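Side-chain contact in fructose-like phosphotransferase enzyme IIB component 3 (Escherichia coli K12, PDB 4TN5), which probably relays a phosphoryl group from its EIIA partner to fructose as the sugar is taken up across the membrane: residues A[47-51]-A[52-56]. Residues are numbered along the deposited sequence; the frame is centred on the assembly and turned at random.
Sequences NRLAD and EDIRR
Ala-50 and Ile-54 meet where a loop turns into a short helix, a worked example of how the first turn of a helix is built on the residue just before it. The backbone does most of the joining. Ala-50, at the N-cap position, offers its carbonyl oxygen to the N-H of Ile-54, with Ile-54 N 3.1 Å from Ala-50 O; a weak second bond reaches the same oxygen from Asp-53 N. One residue on, Arg-55 N lies 2.7 Å from Asp-51 O, continuing the helical pattern.

Acidic side chains crowd round the cap. Glu-52 has CG placed between its backbone N and carbonyl carbon, and the chain then bends at chi2 (-82°); together the two torsions fold it back and lay its carboxylate carbon CD 3.6 Å from the methyl CB of Ala-50. Asp-53 approaches that methyl too, OD2 standing 3.4 Å from Ala-50 CB. Its other oxygen, OD1, faces Arg-56 and accepts a hydrogen bond of 3.2 Å from Arg-56 NH2, part of a salt bridge, on the anti side and 33° out of the carboxylate plane.

Apolar contact completes the turn. With CG1 swung away from its own carbonyl carbon (chi1 -59°), Ile-54 brings CG1 to 3.7 Å from CB of Leu-49. The side chains of Asp-51 and Ile-54 run side by side, pointing the same way, with OD1 of Asp-51 close to the tip methyl CD1 of Ile-54.

Leu-49 and Ile-54 are buried on Phe-74, and Leu-49 also packs on Val-5 and Val-7 of strand 3-9, while Arg-56 makes a cation-pi contact with Tyr-3. The turn thus leads from strand 44-46, outermost in the chain's sheet, into helix 51-56, laid against that mixed sheet.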
loop_
_atom_site.group_PDB
_atom_site.type_symbol
_atom_site.label_atom_id
_atom_site.label_comp_id
_atom_site.label_asym_id
_atom_site.label_seq_id
_atom_site.Cartn_x
_atom_site.Cartn_y
_atom_site.Cartn_z
ATOM N N ASN A 47 21.253 1.557 14.105
ATOM C CA ASN A 47 20.313 2.634 14.419
ATOM C C ASN A 47 18.873 2.295 14.076
ATOM O O ASN A 47 18.174 3.089 13.442
ATOM C CB ASN A 47 20.697 3.946 13.736
ATOM C CG ASN A 47 22.186 4.170 13.698
ATOM O OD1 ASN A 47 22.861 3.784 12.744
ATOM N ND2 ASN A 47 22.715 4.787 14.747
ATOM N N ARG A 48 18.466 1.099 14.479
ATOM C CA ARG A 48 17.086 0.651 14.405
ATOM C C ARG A 48 16.089 1.685 14.878
ATOM O O ARG A 48 16.343 2.416 15.831
ATOM C CB ARG A 48 16.978 -0.675 15.144
ATOM C CG ARG A 48 16.604 -0.652 16.589
ATOM C CD ARG A 48 17.346 -1.748 17.163
ATOM N NE ARG A 48 17.145 -2.079 18.556
ATOM C CZ ARG A 48 18.064 -2.719 19.277
ATOM N NH1 ARG A 48 19.239 -2.965 18.715
ATOM N NH2 ARG A 48 17.890 -2.931 20.590
ATOM N N LEU A 49 14.980 1.781 14.155
ATOM C CA LEU A 49 13.984 2.796 14.446
ATOM C C LEU A 49 13.238 2.454 15.728
ATOM O O LEU A 49 12.714 1.350 15.877
ATOM C CB LEU A 49 13.016 2.944 13.271
ATOM C CG LEU A 49 13.724 3.317 11.967
ATOM C CD1 LEU A 49 12.784 3.237 10.780
ATOM C CD2 LEU A 49 14.340 4.704 12.072
ATOM N N ALA A 50 13.235 3.395 16.666
ATOM C CA ALA A 50 12.374 3.309 17.832
ATOM C C ALA A 50 10.959 3.397 17.292
ATOM O O ALA A 50 10.710 4.111 16.328
ATOM C CB ALA A 50 12.647 4.462 18.763
ATOM N N ASP A 51 10.026 2.667 17.886
ATOM C CA ASP A 51 8.670 2.672 17.345
ATOM C C ASP A 51 7.889 3.938 17.678
ATOM O O ASP A 51 6.955 4.296 16.960
ATOM C CB ASP A 51 7.912 1.392 17.695
ATOM C CG ASP A 51 8.599 0.157 17.151
ATOM O OD1 ASP A 51 9.595 0.321 16.420
ATOM O OD2 ASP A 51 8.124 -0.969 17.407
ATOM N N GLU A 52 8.296 4.636 18.735
ATOM C CA GLU A 52 7.769 5.970 18.988
ATOM C C GLU A 52 8.146 6.889 17.829
ATOM O O GLU A 52 7.398 7.800 17.489
ATOM C CB GLU A 52 8.269 6.548 20.321
ATOM C CG GLU A 52 9.759 6.364 20.629
ATOM C CD GLU A 52 10.092 4.997 21.205
ATOM O OE1 GLU A 52 9.572 3.985 20.692
ATOM O OE2 GLU A 52 10.871 4.934 22.180
ATOM N N ASP A 53 9.304 6.635 17.224
ATOM C CA ASP A 53 9.742 7.365 16.039
ATOM C C ASP A 53 8.849 7.016 14.854
ATOM O O ASP A 53 8.456 7.887 14.080
ATOM C CB ASP A 53 11.184 6.994 15.686
ATOM C CG ASP A 53 12.200 7.647 16.595
ATOM O OD1 ASP A 53 11.891 8.703 17.185
ATOM O OD2 ASP A 53 13.307 7.086 16.728
ATOM N N ILE A 54 8.550 5.728 14.713
ATOM C CA ILE A 54 7.756 5.228 13.593
ATOM C C ILE A 54 6.294 5.656 13.720
ATOM O O ILE A 54 5.623 5.923 12.721
ATOM C CB ILE A 54 7.846 3.685 13.498
ATOM C CG1 ILE A 54 9.300 3.249 13.312
ATOM C CG2 ILE A 54 6.988 3.152 12.359
ATOM C CD1 ILE A 54 9.480 1.752 13.176
ATOM N N ARG A 55 5.817 5.739 14.957
ATOM C CA ARG A 55 4.419 6.063 15.231
ATOM C C ARG A 55 4.141 7.571 15.187
ATOM O O ARG A 55 2.989 7.999 15.082
ATOM C CB ARG A 55 3.991 5.438 16.570
ATOM C CG ARG A 55 3.954 3.914 16.631
ATOM C CD ARG A 55 3.447 3.429 17.983
ATOM N NE ARG A 55 3.428 1.972 18.065
ATOM C CZ ARG A 55 2.445 1.209 17.595
ATOM N NH1 ARG A 55 1.390 1.762 17.012
ATOM N NH2 ARG A 55 2.520 -0.110 17.709
ATOM N N ARG A 56 5.193 8.380 15.240
ATOM C CA ARG A 56 5.020 9.826 15.147
ATOM C C ARG A 56 5.581 10.367 13.837
ATOM O O ARG A 56 5.526 11.569 13.577
ATOM C CB ARG A 56 5.680 10.531 16.328
ATOM C CG ARG A 56 7.184 10.574 16.238
ATOM C CD ARG A 56 7.792 11.179 17.483
ATOM N NE ARG A 56 9.246 11.113 17.436
ATOM C CZ ARG A 56 10.009 11.997 16.803
ATOM N NH1 ARG A 56 9.450 13.016 16.164
ATOM N NH2 ARG A 56 11.327 11.862 16.808
#